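PDB 1L1L: ribonucleoside triphosphate reductase from Lactobacillus leichmannii, which catalyses the adenosylcobalamin-dependent reduction of ribonucleoside triphosphates to deoxyribonucleoside triphosphates, working as an allosterically regulated monomer. Local coordinates for residues V525-A528 with D529-S533; A514-M517 with V518-Y522; E711-S714 with Q715-D719; R37-E41 with K42-E46; E193-D196 with A197-V201. One frame throughout, in Å; residues are numbered along the deposited sequence.

Interaction 1. Residues V525-A528 with D529-S533; sequences VVKA and DQDYS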
loop_
_atom_site.group_PDB
_atom_site.type_symbol
_atom_site.label_atom_id
_atom_site.label_comp_id
_atom_site.label_asym_id
_atom_site.label_seq_id
_atom_site.Cartn_x
_atom_site.Cartn_y
_atom_site.Cartn_z
ATOM N N VAL A 525 -22.901 2.742 0.592
ATOM C CA VAL A 525 -21.980 1.818 -0.056
ATOM C C VAL A 525 -22.538 0.396 -0.016
ATOM O O VAL A 525 -22.358 -0.370 -0.958
ATOM C CB VAL A 525 -20.603 1.783 0.638
ATOM C CG1 VAL A 525 -19.750 0.705 -0.012
ATOM C CG2 VAL A 525 -19.916 3.148 0.543
ATOM N N VAL A 526 -23.191 0.046 1.090
ATOM C CA VAL A 526 -23.774 -1.285 1.247
ATOM C C VAL A 526 -24.938 -1.481 0.273
ATOM O O VAL A 526 -25.048 -2.529 -0.366
ATOM C CB VAL A 526 -24.286 -1.512 2.694
ATOM C CG1 VAL A 526 -25.075 -2.829 2.776
ATOM C CG2 VAL A 526 -23.102 -1.569 3.657
ATOM N N LYS A 527 -25.800 -0.470 0.165
ATOM C CA LYS A 527 -26.941 -0.545 -0.757
ATOM C C LYS A 527 -26.414 -0.666 -2.177
ATOM O O LYS A 527 -26.855 -1.515 -2.948
ATOM C CB LYS A 527 -27.825 0.701 -0.643
ATOM C CG LYS A 527 -28.949 0.721 -1.678
ATOM C CD LYS A 527 -29.967 1.819 -1.404
ATOM C CE LYS A 527 -31.132 1.736 -2.391
ATOM N NZ LYS A 527 -32.217 2.703 -2.055
ATOM N N ALA A 528 -25.456 0.191 -2.518
ATOM C CA ALA A 528 -24.846 0.163 -3.837
ATOM C C ALA A 528 -24.290 -1.230 -4.140
ATOM O O ALA A 528 -24.463 -1.748 -5.239
ATOM C CB ALA A 528 -23.735 1.207 -3.913
ATOM N N ASP A 529 -23.611 -1.839 -3.169
ATOM C CA ASP A 529 -23.050 -3.175 -3.379
ATOM C C ASP A 529 -24.138 -4.243 -3.478
ATOM O O ASP A 529 -24.024 -5.162 -4.276
ATOM C CB ASP A 529 -22.090 -3.544 -2.244
ATOM C CG ASP A 529 -21.700 -5.019 -2.259
ATOM O OD1 ASP A 529 -21.026 -5.465 -3.218
ATOM O OD2 ASP A 529 -22.071 -5.733 -1.296
ATOM N N GLN A 530 -25.184 -4.126 -2.670
ATOM C CA GLN A 530 -26.262 -5.116 -2.713
ATOM C C GLN A 530 -26.931 -5.143 -4.089
ATOM O O GLN A 530 -27.090 -6.207 -4.690
ATOM C CB GLN A 530 -27.310 -4.824 -1.637
ATOM C CG GLN A 530 -26.789 -4.912 -0.209
ATOM C CD GLN A 530 -27.855 -4.586 0.822
ATOM O OE1 GLN A 530 -28.589 -3.607 0.687
ATOM N NE2 GLN A 530 -27.937 -5.401 1.867
ATOM N N ASP A 531 -27.306 -3.970 -4.593
ATOM C CA ASP A 531 -27.964 -3.895 -5.892
ATOM C C ASP A 531 -27.061 -4.370 -7.030
ATOM O O ASP A 531 -27.494 -5.145 -7.882
ATOM C CB ASP A 531 -28.444 -2.465 -6.171
ATOM C CG ASP A 531 -29.344 -1.918 -5.067
ATOM O OD1 ASP A 531 -29.858 -2.717 -4.252
ATOM O OD2 ASP A 531 -29.550 -0.682 -5.021
ATOM N N TYR A 532 -25.806 -3.919 -7.039
ATOM C CA TYR A 532 -24.868 -4.300 -8.096
ATOM C C TYR A 532 -24.541 -5.786 -8.057
ATOM O O TYR A 532 -24.238 -6.391 -9.083
ATOM C CB TYR A 532 -23.577 -3.475 -7.983
ATOM C CG TYR A 532 -22.731 -3.415 -9.248
ATOM C CD1 TYR A 532 -23.296 -3.596 -10.512
ATOM C CD2 TYR A 532 -21.370 -3.112 -9.180
ATOM C CE1 TYR A 532 -22.525 -3.473 -11.674
ATOM C CE2 TYR A 532 -20.595 -2.985 -10.332
ATOM C CZ TYR A 532 -21.175 -3.167 -11.574
ATOM O OH TYR A 532 -20.402 -3.041 -12.705
ATOM N N SER A 533 -24.589 -6.368 -6.865
ATOM C CA SER A 533 -24.306 -7.790 -6.711
ATOM C C SER A 533 -25.443 -8.569 -7.368
ATOM O O SER A 533 -25.221 -9.588 -8.014
ATOM C CB SER A 533 -24.198 -8.150 -5.226
ATOM O OG SER A 533 -23.110 -7.466 -4.629
#

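Interaction 2. Residues A514-M517 with V518-Y522; sequences AIKM and VDQLY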
loop_
_atom_site.group_PDB
_atom_site.type_symbol
_atom_site.label_atom_id
_atom_site.label_comp_id
_atom_site.label_asym_id
_atom_site.label_seq_id
_atom_site.Cartn_x
_atom_site.Cartn_y
_atom_site.Cartn_z
ATOM N N ALA A 514 -21.659 13.803 13.593
ATOM C CA ALA A 514 -20.700 13.000 12.822
ATOM C C ALA A 514 -21.165 11.564 12.589
ATOM O O ALA A 514 -20.959 10.995 11.518
ATOM C CB ALA A 514 -19.351 12.998 13.519
ATOM N N ILE A 515 -21.794 10.979 13.599
ATOM C CA ILE A 515 -22.292 9.613 13.496
ATOM C C ILE A 515 -23.261 9.460 12.328
ATOM O O ILE A 515 -23.147 8.534 11.516
ATOM C CB ILE A 515 -23.009 9.198 14.793
ATOM C CG1 ILE A 515 -22.010 9.178 15.952
ATOM C CG2 ILE A 515 -23.664 7.843 14.619
ATOM C CD1 ILE A 515 -22.642 8.912 17.299
ATOM N N LYS A 516 -24.219 10.375 12.243
ATOM C CA LYS A 516 -25.208 10.319 11.178
ATOM C C LYS A 516 -24.603 10.467 9.787
ATOM O O LYS A 516 -24.911 9.687 8.889
ATOM C CB LYS A 516 -26.281 11.396 11.381
ATOM C CG LYS A 516 -27.459 11.235 10.435
ATOM C CD LYS A 516 -28.063 9.839 10.591
ATOM C CE LYS A 516 -29.094 9.542 9.517
ATOM N NZ LYS A 516 -29.626 8.154 9.653
ATOM N N MET A 517 -23.747 11.466 9.602
ATOM C CA MET A 517 -23.146 11.663 8.294
ATOM C C MET A 517 -22.292 10.481 7.827
ATOM O O MET A 517 -22.353 10.110 6.657
ATOM C CB MET A 517 -22.362 12.987 8.237
ATOM C CG MET A 517 -21.608 13.400 9.487
ATOM S SD MET A 517 -21.432 15.232 9.613
ATOM C CE MET A 517 -20.195 15.570 8.384
ATOM N N VAL A 518 -21.520 9.864 8.721
ATOM C CA VAL A 518 -20.708 8.727 8.279
ATOM C C VAL A 518 -21.568 7.479 8.135
ATOM O O VAL A 518 -21.343 6.668 7.237
ATOM C CB VAL A 518 -19.514 8.435 9.231
ATOM C CG1 VAL A 518 -18.632 9.671 9.346
ATOM C CG2 VAL A 518 -20.011 7.985 10.585
ATOM N N ASP A 519 -22.571 7.338 8.997
ATOM C CA ASP A 519 -23.458 6.185 8.930
ATOM C C ASP A 519 -24.254 6.130 7.617
ATOM O O ASP A 519 -24.483 5.056 7.068
ATOM C CB ASP A 519 -24.417 6.196 10.123
ATOM C CG ASP A 519 -25.354 5.005 10.124
ATOM O OD1 ASP A 519 -24.868 3.859 10.236
ATOM O OD2 ASP A 519 -26.582 5.213 10.008
ATOM N N GLN A 520 -24.681 7.284 7.110
ATOM C CA GLN A 520 -25.450 7.307 5.863
ATOM C C GLN A 520 -24.581 6.935 4.674
ATOM O O GLN A 520 -25.039 6.305 3.719
ATOM C CB GLN A 520 -26.054 8.690 5.625
ATOM C CG GLN A 520 -26.968 9.157 6.728
ATOM C CD GLN A 520 -27.688 10.430 6.358
ATOM O OE1 GLN A 520 -27.063 11.423 5.955
ATOM N NE2 GLN A 520 -29.012 10.417 6.490
ATOM N N LEU A 521 -23.318 7.336 4.732
ATOM C CA LEU A 521 -22.390 7.034 3.663
ATOM C C LEU A 521 -22.102 5.534 3.661
ATOM O O LEU A 521 -22.021 4.916 2.604
ATOM C CB LEU A 521 -21.108 7.846 3.852
ATOM C CG LEU A 521 -21.368 9.359 3.809
ATOM C CD1 LEU A 521 -20.117 10.138 4.193
ATOM C CD2 LEU A 521 -21.841 9.734 2.418
ATOM N N TYR A 522 -21.971 4.949 4.849
ATOM C CA TYR A 522 -21.706 3.511 4.943
ATOM C C TYR A 522 -22.872 2.739 4.338
ATOM O O TYR A 522 -22.697 1.849 3.503
ATOM C CB TYR A 522 -21.512 3.086 6.407
ATOM C CG TYR A 522 -21.390 1.585 6.581
ATOM C CD1 TYR A 522 -20.386 0.868 5.920
ATOM C CD2 TYR A 522 -22.283 0.878 7.380
ATOM C CE1 TYR A 522 -20.279 -0.514 6.049
ATOM C CE2 TYR A 522 -22.183 -0.518 7.519
ATOM C CZ TYR A 522 -21.179 -1.203 6.848
ATOM O OH TYR A 522 -21.065 -2.575 6.967
#

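Interaction 3. Residues E711-S714 with Q715-D719; sequences EVFS and QLNSD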
loop_
_atom_site.group_PDB
_atom_site.type_symbol
_atom_site.label_atom_id
_atom_site.label_comp_id
_atom_site.label_asym_id
_atom_site.label_seq_id
_atom_site.Cartn_x
_atom_site.Cartn_y
_atom_site.Cartn_z
ATOM N N GLU A 711 0.119 25.637 -16.992
ATOM C CA GLU A 711 0.118 26.371 -18.260
ATOM C C GLU A 711 1.517 26.745 -18.727
ATOM O O GLU A 711 1.839 26.647 -19.908
ATOM C CB GLU A 711 -0.716 27.647 -18.126
ATOM C CG GLU A 711 -2.212 27.407 -18.032
ATOM C CD GLU A 711 -2.987 28.676 -17.714
ATOM O OE1 GLU A 711 -2.669 29.739 -18.296
ATOM O OE2 GLU A 711 -3.925 28.611 -16.890
ATOM N N VAL A 712 2.351 27.189 -17.796
ATOM C CA VAL A 712 3.702 27.570 -18.155
ATOM C C VAL A 712 4.474 26.360 -18.655
ATOM O O VAL A 712 5.251 26.461 -19.604
ATOM C CB VAL A 712 4.423 28.205 -16.943
ATOM C CG1 VAL A 712 5.883 28.462 -17.272
ATOM C CG2 VAL A 712 3.722 29.509 -16.559
ATOM N N PHE A 713 4.267 25.207 -18.016
ATOM C CA PHE A 713 4.970 23.995 -18.421
ATOM C C PHE A 713 4.617 23.607 -19.843
ATOM O O PHE A 713 5.481 23.246 -20.635
ATOM C CB PHE A 713 4.625 22.823 -17.497
ATOM C CG PHE A 713 5.355 21.560 -17.837
ATOM C CD1 PHE A 713 6.717 21.433 -17.565
ATOM C CD2 PHE A 713 4.697 20.511 -18.467
ATOM C CE1 PHE A 713 7.412 20.286 -17.917
ATOM C CE2 PHE A 713 5.384 19.355 -18.826
ATOM C CZ PHE A 713 6.746 19.242 -18.551
ATOM N N SER A 714 3.330 23.673 -20.156
ATOM C CA SER A 714 2.859 23.310 -21.485
ATOM C C SER A 714 3.424 24.281 -22.521
ATOM O O SER A 714 3.854 23.871 -23.601
ATOM C CB SER A 714 1.328 23.311 -21.502
ATOM O OG SER A 714 0.823 23.008 -22.792
ATOM N N GLN A 715 3.438 25.567 -22.181
ATOM C CA GLN A 715 3.966 26.586 -23.087
ATOM C C GLN A 715 5.450 26.349 -23.377
ATOM O O GLN A 715 5.870 26.353 -24.536
ATOM C CB GLN A 715 3.753 27.984 -22.483
ATOM C CG GLN A 715 4.601 29.101 -23.095
ATOM C CD GLN A 715 5.939 29.289 -22.388
ATOM O OE1 GLN A 715 5.992 29.433 -21.159
ATOM N NE2 GLN A 715 7.027 29.299 -23.160
ATOM N N LEU A 716 6.239 26.140 -22.326
ATOM C CA LEU A 716 7.666 25.896 -22.493
ATOM C C LEU A 716 7.887 24.622 -23.292
ATOM O O LEU A 716 8.669 24.596 -24.242
ATOM C CB LEU A 716 8.355 25.752 -21.128
ATOM C CG LEU A 716 8.780 27.017 -20.381
ATOM C CD1 LEU A 716 9.152 26.682 -18.944
ATOM C CD2 LEU A 716 9.951 27.657 -21.107
ATOM N N ASN A 717 7.193 23.565 -22.892
ATOM C CA ASN A 717 7.318 22.278 -23.553
ATOM C C ASN A 717 7.146 22.455 -25.063
ATOM O O ASN A 717 7.858 21.840 -25.860
ATOM C CB ASN A 717 6.260 21.321 -23.013
ATOM C CG ASN A 717 6.760 19.899 -22.916
ATOM O OD1 ASN A 717 5.986 18.976 -22.648
ATOM N ND2 ASN A 717 8.059 19.711 -23.121
ATOM N N SER A 718 6.206 23.312 -25.443
ATOM C CA SER A 718 5.926 23.593 -26.849
ATOM C C SER A 718 7.058 24.352 -27.543
ATOM O O SER A 718 7.502 23.970 -28.632
ATOM C CB SER A 718 4.643 24.411 -26.965
ATOM O OG SER A 718 3.606 23.833 -26.197
ATOM N N ASP A 719 7.518 25.431 -26.913
ATOM C CA ASP A 719 8.577 26.260 -27.482
ATOM C C ASP A 719 9.953 25.610 -27.421
ATOM O O ASP A 719 10.829 25.915 -28.229
ATOM C CB ASP A 719 8.629 27.618 -26.774
ATOM C CG ASP A 719 7.296 28.345 -26.794
ATOM O OD1 ASP A 719 6.521 28.157 -27.757
ATOM O OD2 ASP A 719 7.026 29.117 -25.851
#

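Interaction 4. Residues R37-E41 with K42-E46; sequences RWLPE and KGRSE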
loop_
_atom_site.group_PDB
_atom_site.type_symbol
_atom_site.label_atom_id
_atom_site.label_comp_id
_atom_site.label_asym_id
_atom_site.label_seq_id
_atom_site.Cartn_x
_atom_site.Cartn_y
_atom_site.Cartn_z
ATOM N N ARG A 37 1.731 8.906 -17.582
ATOM C CA ARG A 37 2.549 7.976 -18.356
ATOM C C ARG A 37 3.151 8.666 -19.574
ATOM O O ARG A 37 2.618 9.672 -20.056
ATOM C CB ARG A 37 1.714 6.774 -18.811
ATOM C CG ARG A 37 1.141 5.941 -17.675
ATOM C CD ARG A 37 0.365 4.739 -18.205
ATOM N NE ARG A 37 1.222 3.747 -18.852
ATOM C CZ ARG A 37 2.073 2.943 -18.210
ATOM N NH1 ARG A 37 2.197 3.001 -16.886
ATOM N NH2 ARG A 37 2.802 2.073 -18.895
ATOM N N TRP A 38 4.264 8.130 -20.064
ATOM C CA TRP A 38 4.923 8.687 -21.241
ATOM C C TRP A 38 4.230 8.185 -22.505
ATOM O O TRP A 38 3.875 7.008 -22.608
ATOM C CB TRP A 38 6.405 8.296 -21.263
ATOM C CG TRP A 38 7.133 8.773 -22.492
ATOM C CD1 TRP A 38 7.450 8.034 -23.600
ATOM C CD2 TRP A 38 7.601 10.103 -22.753
ATOM N NE1 TRP A 38 8.084 8.820 -24.530
ATOM C CE2 TRP A 38 8.190 10.094 -24.038
ATOM C CE3 TRP A 38 7.577 11.302 -22.027
ATOM C CZ2 TRP A 38 8.751 11.239 -24.611
ATOM C CZ3 TRP A 38 8.134 12.440 -22.599
ATOM C CH2 TRP A 38 8.714 12.397 -23.879
ATOM N N LEU A 39 4.029 9.088 -23.459
ATOM C CA LEU A 39 3.376 8.755 -24.722
ATOM C C LEU A 39 4.411 8.853 -25.844
ATOM O O LEU A 39 4.675 9.936 -26.365
ATOM C CB LEU A 39 2.209 9.719 -24.973
ATOM C CG LEU A 39 1.151 9.781 -23.861
ATOM C CD1 LEU A 39 0.158 10.903 -24.120
ATOM C CD2 LEU A 39 0.432 8.447 -23.780
ATOM N N PRO A 40 5.017 7.713 -26.220
ATOM C CA PRO A 40 6.035 7.629 -27.275
ATOM C C PRO A 40 5.574 8.224 -28.598
ATOM O O PRO A 40 6.344 8.885 -29.295
ATOM C CB PRO A 40 6.292 6.127 -27.390
ATOM C CG PRO A 40 5.988 5.622 -26.010
ATOM C CD PRO A 40 4.727 6.376 -25.673
ATOM N N GLU A 41 4.315 7.972 -28.938
ATOM C CA GLU A 41 3.726 8.464 -30.174
ATOM C C GLU A 41 3.819 9.981 -30.225
ATOM O O GLU A 41 4.281 10.561 -31.210
ATOM C CB GLU A 41 2.247 8.066 -30.248
ATOM C CG GLU A 41 1.957 6.637 -29.814
ATOM C CD GLU A 41 2.312 5.614 -30.871
ATOM O OE1 GLU A 41 1.494 5.407 -31.798
ATOM O OE2 GLU A 41 3.411 5.026 -30.775
ATOM N N LYS A 42 3.375 10.620 -29.147
ATOM C CA LYS A 42 3.367 12.073 -29.074
ATOM C C LYS A 42 4.626 12.715 -28.498
ATOM O O LYS A 42 4.772 13.937 -28.534
ATOM C CB LYS A 42 2.134 12.527 -28.292
ATOM C CG LYS A 42 0.836 12.026 -28.909
ATOM C CD LYS A 42 -0.380 12.729 -28.336
ATOM C CE LYS A 42 -1.634 12.341 -29.100
ATOM N NZ LYS A 42 -2.808 13.134 -28.651
ATOM N N GLY A 43 5.539 11.903 -27.979
ATOM C CA GLY A 43 6.763 12.448 -27.421
ATOM C C GLY A 43 6.535 13.396 -26.253
ATOM O O GLY A 43 7.150 14.461 -26.172
ATOM N N ARG A 44 5.641 13.011 -25.351
ATOM C CA ARG A 44 5.348 13.814 -24.172
ATOM C C ARG A 44 4.596 12.951 -23.177
ATOM O O ARG A 44 4.101 11.883 -23.527
ATOM C CB ARG A 44 4.486 15.025 -24.529
ATOM C CG ARG A 44 3.050 14.682 -24.911
ATOM C CD ARG A 44 2.190 15.938 -25.005
ATOM N NE ARG A 44 0.864 15.679 -25.564
ATOM C CZ ARG A 44 -0.103 15.000 -24.951
ATOM N NH1 ARG A 44 0.091 14.494 -23.739
ATOM N NH2 ARG A 44 -1.273 14.834 -25.551
ATOM N N SER A 45 4.521 13.411 -21.936
ATOM C CA SER A 45 3.802 12.681 -20.903
ATOM C C SER A 45 2.334 13.115 -20.943
ATOM O O SER A 45 2.018 14.200 -21.422
ATOM C CB SER A 45 4.398 12.979 -19.524
ATOM O OG SER A 45 4.245 14.345 -19.178
ATOM N N GLU A 46 1.452 12.256 -20.447
ATOM C CA GLU A 46 0.015 12.523 -20.415
ATOM C C GLU A 46 -0.384 13.812 -19.703
ATOM O O GLU A 46 0.377 14.376 -18.905
ATOM C CB GLU A 46 -0.712 11.375 -19.713
ATOM C CG GLU A 46 -0.721 10.036 -20.429
ATOM C CD GLU A 46 -1.386 8.972 -19.576
ATOM O OE1 GLU A 46 -1.824 7.934 -20.116
ATOM O OE2 GLU A 46 -1.462 9.182 -18.347
#

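Interaction 5. Residues E193-D196 with A197-V201; sequences ESYD and ASVKV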
loop_
_atom_site.group_PDB
_atom_site.type_symbol
_atom_site.label_atom_id
_atom_site.label_comp_id
_atom_site.label_asym_id
_atom_site.label_seq_id
_atom_site.Cartn_x
_atom_site.Cartn_y
_atom_site.Cartn_z
ATOM N N GLU A 193 26.690 -8.579 -19.582
ATOM C CA GLU A 193 27.074 -7.190 -19.353
ATOM C C GLU A 193 27.072 -6.920 -17.851
ATOM O O GLU A 193 27.417 -5.827 -17.404
ATOM C CB GLU A 193 26.091 -6.238 -20.031
ATOM C CG GLU A 193 25.913 -6.471 -21.523
ATOM C CD GLU A 193 24.936 -5.494 -22.143
ATOM O OE1 GLU A 193 24.602 -5.659 -23.339
ATOM O OE2 GLU A 193 24.506 -4.557 -21.437
ATOM N N SER A 194 26.671 -7.926 -17.081
ATOM C CA SER A 194 26.602 -7.811 -15.627
ATOM C C SER A 194 27.574 -8.764 -14.944
ATOM O O SER A 194 27.454 -9.028 -13.751
ATOM C CB SER A 194 25.183 -8.124 -15.146
ATOM O OG SER A 194 24.234 -7.306 -15.803
ATOM N N TYR A 195 28.530 -9.283 -15.704
ATOM C CA TYR A 195 29.503 -10.221 -15.156
ATOM C C TYR A 195 30.267 -9.668 -13.954
ATOM O O TYR A 195 30.129 -10.173 -12.840
ATOM C CB TYR A 195 30.491 -10.655 -16.242
ATOM C CG TYR A 195 31.660 -11.444 -15.709
ATOM C CD1 TYR A 195 32.945 -10.902 -15.706
ATOM C CD2 TYR A 195 31.480 -12.727 -15.187
ATOM C CE1 TYR A 195 34.027 -11.616 -15.196
ATOM C CE2 TYR A 195 32.553 -13.451 -14.676
ATOM C CZ TYR A 195 33.826 -12.889 -14.682
ATOM O OH TYR A 195 34.895 -13.598 -14.172
ATOM N N ASP A 196 31.075 -8.636 -14.175
ATOM C CA ASP A 196 31.849 -8.054 -13.083
ATOM C C ASP A 196 30.973 -7.813 -11.856
ATOM O O ASP A 196 31.201 -8.407 -10.799
ATOM C CB ASP A 196 32.514 -6.739 -13.524
ATOM C CG ASP A 196 33.674 -6.962 -14.493
ATOM O OD1 ASP A 196 34.542 -7.816 -14.199
ATOM O OD2 ASP A 196 33.726 -6.277 -15.540
ATOM N N ALA A 197 29.968 -6.954 -12.005
ATOM C CA ALA A 197 29.056 -6.632 -10.913
ATOM C C ALA A 197 28.579 -7.862 -10.149
ATOM O O ALA A 197 28.477 -7.838 -8.918
ATOM C CB ALA A 197 27.858 -5.859 -11.449
ATOM N N SER A 198 28.284 -8.935 -10.874
ATOM C CA SER A 198 27.807 -10.156 -10.240
ATOM C C SER A 198 28.913 -10.871 -9.469
ATOM O O SER A 198 28.679 -11.406 -8.386
ATOM C CB SER A 198 27.212 -11.096 -11.284
ATOM O OG SER A 198 26.111 -10.490 -11.936
ATOM N N VAL A 199 30.113 -10.889 -10.038
ATOM C CA VAL A 199 31.248 -11.531 -9.386
ATOM C C VAL A 199 31.416 -10.859 -8.032
ATOM O O VAL A 199 31.695 -11.519 -7.030
ATOM C CB VAL A 199 32.551 -11.357 -10.218
ATOM C CG1 VAL A 199 33.766 -11.801 -9.408
ATOM C CG2 VAL A 199 32.455 -12.173 -11.497
ATOM N N LYS A 200 31.231 -9.543 -8.014
ATOM C CA LYS A 200 31.353 -8.766 -6.792
ATOM C C LYS A 200 30.380 -9.190 -5.700
ATOM O O LYS A 200 30.689 -9.072 -4.513
ATOM C CB LYS A 200 31.162 -7.286 -7.089
ATOM C CG LYS A 200 32.321 -6.664 -7.840
ATOM C CD LYS A 200 32.130 -5.165 -8.006
ATOM C CE LYS A 200 30.905 -4.825 -8.865
ATOM N NZ LYS A 200 29.596 -5.170 -8.222
ATOM N N VAL A 201 29.208 -9.679 -6.086
ATOM C CA VAL A 201 28.227 -10.104 -5.097
ATOM C C VAL A 201 28.212 -11.607 -4.854
ATOM O O VAL A 201 27.332 -12.112 -4.165
ATOM C CB VAL A 201 26.798 -9.648 -5.476
ATOM C CG1 VAL A 201 26.713 -8.135 -5.453
ATOM C CG2 VAL A 201 26.422 -10.186 -6.841
HETATM O O HOH W 1 29.198 -5.610 -14.517
#

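Interaction 1. Residues V525-A528 with D529-S533
Four successive i to i+4 backbone bonds tie Val525-Ala528 to Asp529-Ser533, and the bond from Asp531 N to Lys527 O (3.0 Å) is almost straight, with 176° at the hydrogen. Over this ladder the side chains pair four residues apart. Val526 meets Gln530 through CG1, which lies 3.8 Å from Gln530 CD; the glutamine chain leaves anti to its own carbonyl carbon (chi1 -63°) and runs back over the preceding turn, bringing CG to 3.0 Å from Val526 O. Lys527 and Asp531 touch through methylene and carboxylate: Lys527 CG is 3.7 Å from Asp531 OD2, but the extended lysine carries NZ beyond it, 5.2 Å from that oxygen, so any attraction is probably weak. Further on, Asp529 O accepts from both Ser533 N and Ser533 OG (2.5 Å), which arrive from opposite faces of its carbonyl plane. On the buried side of helix 512-536, Val525 and Ala528 pack on helix 436-450, whose Lys448 forms a salt bridge with Asp529.

Interaction 2. Residues A514-M517 with V518-Y522
The carboxamide of Gln520 is met from above its plane, at the NE2 end, by the side chain of Lys516: CE of the lysine lies 3.2 Å from Gln520 NE2. The lysine reaches the amide because its chain bends at chi2 (56°) and then runs straight, while Gln520, extended beyond CG, leans back along the helix with CG 3.0 Å from Lys516 O. Beneath these side chains, Val518, Asp519 and Gln520 donate their backbone N-H groups to the carbonyls of Ala514, Ile515 and Lys516; the Asp519 N to Ile515 O bond is 2.8 Å long. On the buried side, Val518 CG2 lies 3.3 Å from both Ala514 O and Ile515 O, and Leu521 CG comes within 3.1 Å of Met517 O. The apolar flank rests on neighbouring helices: Met517 and Leu521 pack on Trp480 of helix 477-485, and Ile515 on Phe637 and Tyr641 of helix 628-641. On the polar flank the CE methylene is packed tightly against NE2, and two donor groups, Gln520 NE2 and Lys516 NZ, end up 3.9 Å apart without bonding, so this is packing and not a polar bond. Lys516 NZ also stands 4.2 Å from Asp519 OD2, where the attraction is probably weak; the firm ionic partner of Asp519 is Arg389, at OD1.

Interaction 3. Residues E711-S714 with Q715-D719
Helix 709-719, near the end of the modelled chain, has in its last turn a serine bonded back to the carbonyl four residues earlier. Ser714 O accepts from both Ser718 OG (2.6 Å) and Ser718 N (3.0 Å), and the two donors arrive from opposite faces of the carbonyl plane. The hydroxyl can do this because Ser718 OG stands anti to its own carbonyl carbon (chi1 -49°), beside the backbone N and turned back toward the preceding turn. The carbonyls of Glu711, Val712 and Phe713 are each taken by the N-H four residues on, a regular alpha-helical ladder; the middle bond, Leu716 N to Val712 O, measures 2.9 Å and is nearly straight at 170°. Along one flank Val712 and Leu716 lie side by side, with Val712 CG1 4.1 Å from Leu716 CD1. Together with Phe713 beside them, these residues face helix 583-589: Val712 packs on Ala589, Phe713 on Leu583 and Ala586, and Leu716 on Ala586. On the exposed flank Gln715 bends at chi2 (-90°), and its NE2 donates to Asp719 OD2 (2.7 Å). That bond is straight and lies in the glutamine amide plane, while the carboxylate oxygen is met on its anti side, somewhat out of the carboxylate plane.

Interaction 4. Residues R37-E41 with K42-E46
A short beta hairpin with a G1 beta bulge joins strands 38-39 and 44-45: two residues, Gly43 and Arg44, stand opposite the single Leu39, whose O receives weak bonds from both their N atoms, and Gly43 has the positive phi (61°) expected at the first bulge position. In the hydrogen-bonded antiparallel pair, Leu39 N donates to Arg44 O at 2.8 Å. Beyond the non-hydrogen-bonded pair Trp38 and Ser45, Glu46 N donates to Arg37 O (2.9 Å). Trp38 CG stands anti to the backbone N (chi1 177°), which carries the ring across the opposing strand, with Arg44 N over one face and CH2 3.4 Å from Gly43 C, which lies obliquely to the ring. On the other face of the hairpin Leu39 and Arg44 run side by side, and Leu39 CD2 packs 3.9 Å from Glu46 CG. Glu46 OE2 takes a weak bond from Arg37 N (3.3 Å) and a hydrogen bond from Thr51, while OE1 forms a salt bridge with Arg54; Glu50 pairs with Arg44. The same guanidinium also donates, through NH1, to Ser45 O at 3.0 Å, with that oxygen in the guanidinium plane but the nitrogen well above the carbonyl plane.

Interaction 5. Residues E193-D196 with A197-V201
Val199 sets CG2 over one face of the Tyr195 ring, a CH-pi contact with the methyl 3.7 Å from the ring centroid and 24° off the normal. With chi1 at 171° the Tyr195 ring extends outward and slightly toward the next turn, where Val199 CG2 meets it. The methyl is offset toward the ring's rim, 3.4 Å from CE2. Ser198 OG donates to Ser194 O at 2.7 Å, and the backbone N of Ser198 reaches the same oxygen at 3.0 Å from the opposite face of the carbonyl plane. Lys200 curls through bends at chi3 and chi4, and its NZ donates to Ala197 O at 3.0 Å, in the carbonyl plane and on a lone pair. At the start of the helix, a water accepts from Ala197 N (3.0 Å) and gives a weak bond to Glu193 O. Ser194 occupies the N-cap position without a capping bond from its side chain. Helix 195-200 belongs to the B12-dependent reductase insertion region and rests on helix 275-289, where Ala197 meets Met275 and Ser198 meets Ile278; Pro274, just before that helix, touches Ser194 and Ser198.

Interactions 1 and 2 follow one another along helix 512-536, their centres 17 Å apart, and both are partly buried; interaction 1 packs on helix 436-450, interaction 2 chiefly on helices 477-485 and 628-641, with Leu521 reaching 436-450. Interactions 3 and 4 are surface contacts whose nearest atoms are about 5 Å apart, and Glu724 touches both; interaction 3 is helical, whereas interaction 4 depends on hairpin pairing and an indole over the backbone. Interaction 5, partly buried in the insertion region, lies across the chain's centre from interactions 1 and 2. A serine hydroxyl bonded to the carbonyl four residues earlier recurs in interactions 1, 3 and 5, while the methyl-on-ring contact distinguishes interaction 5.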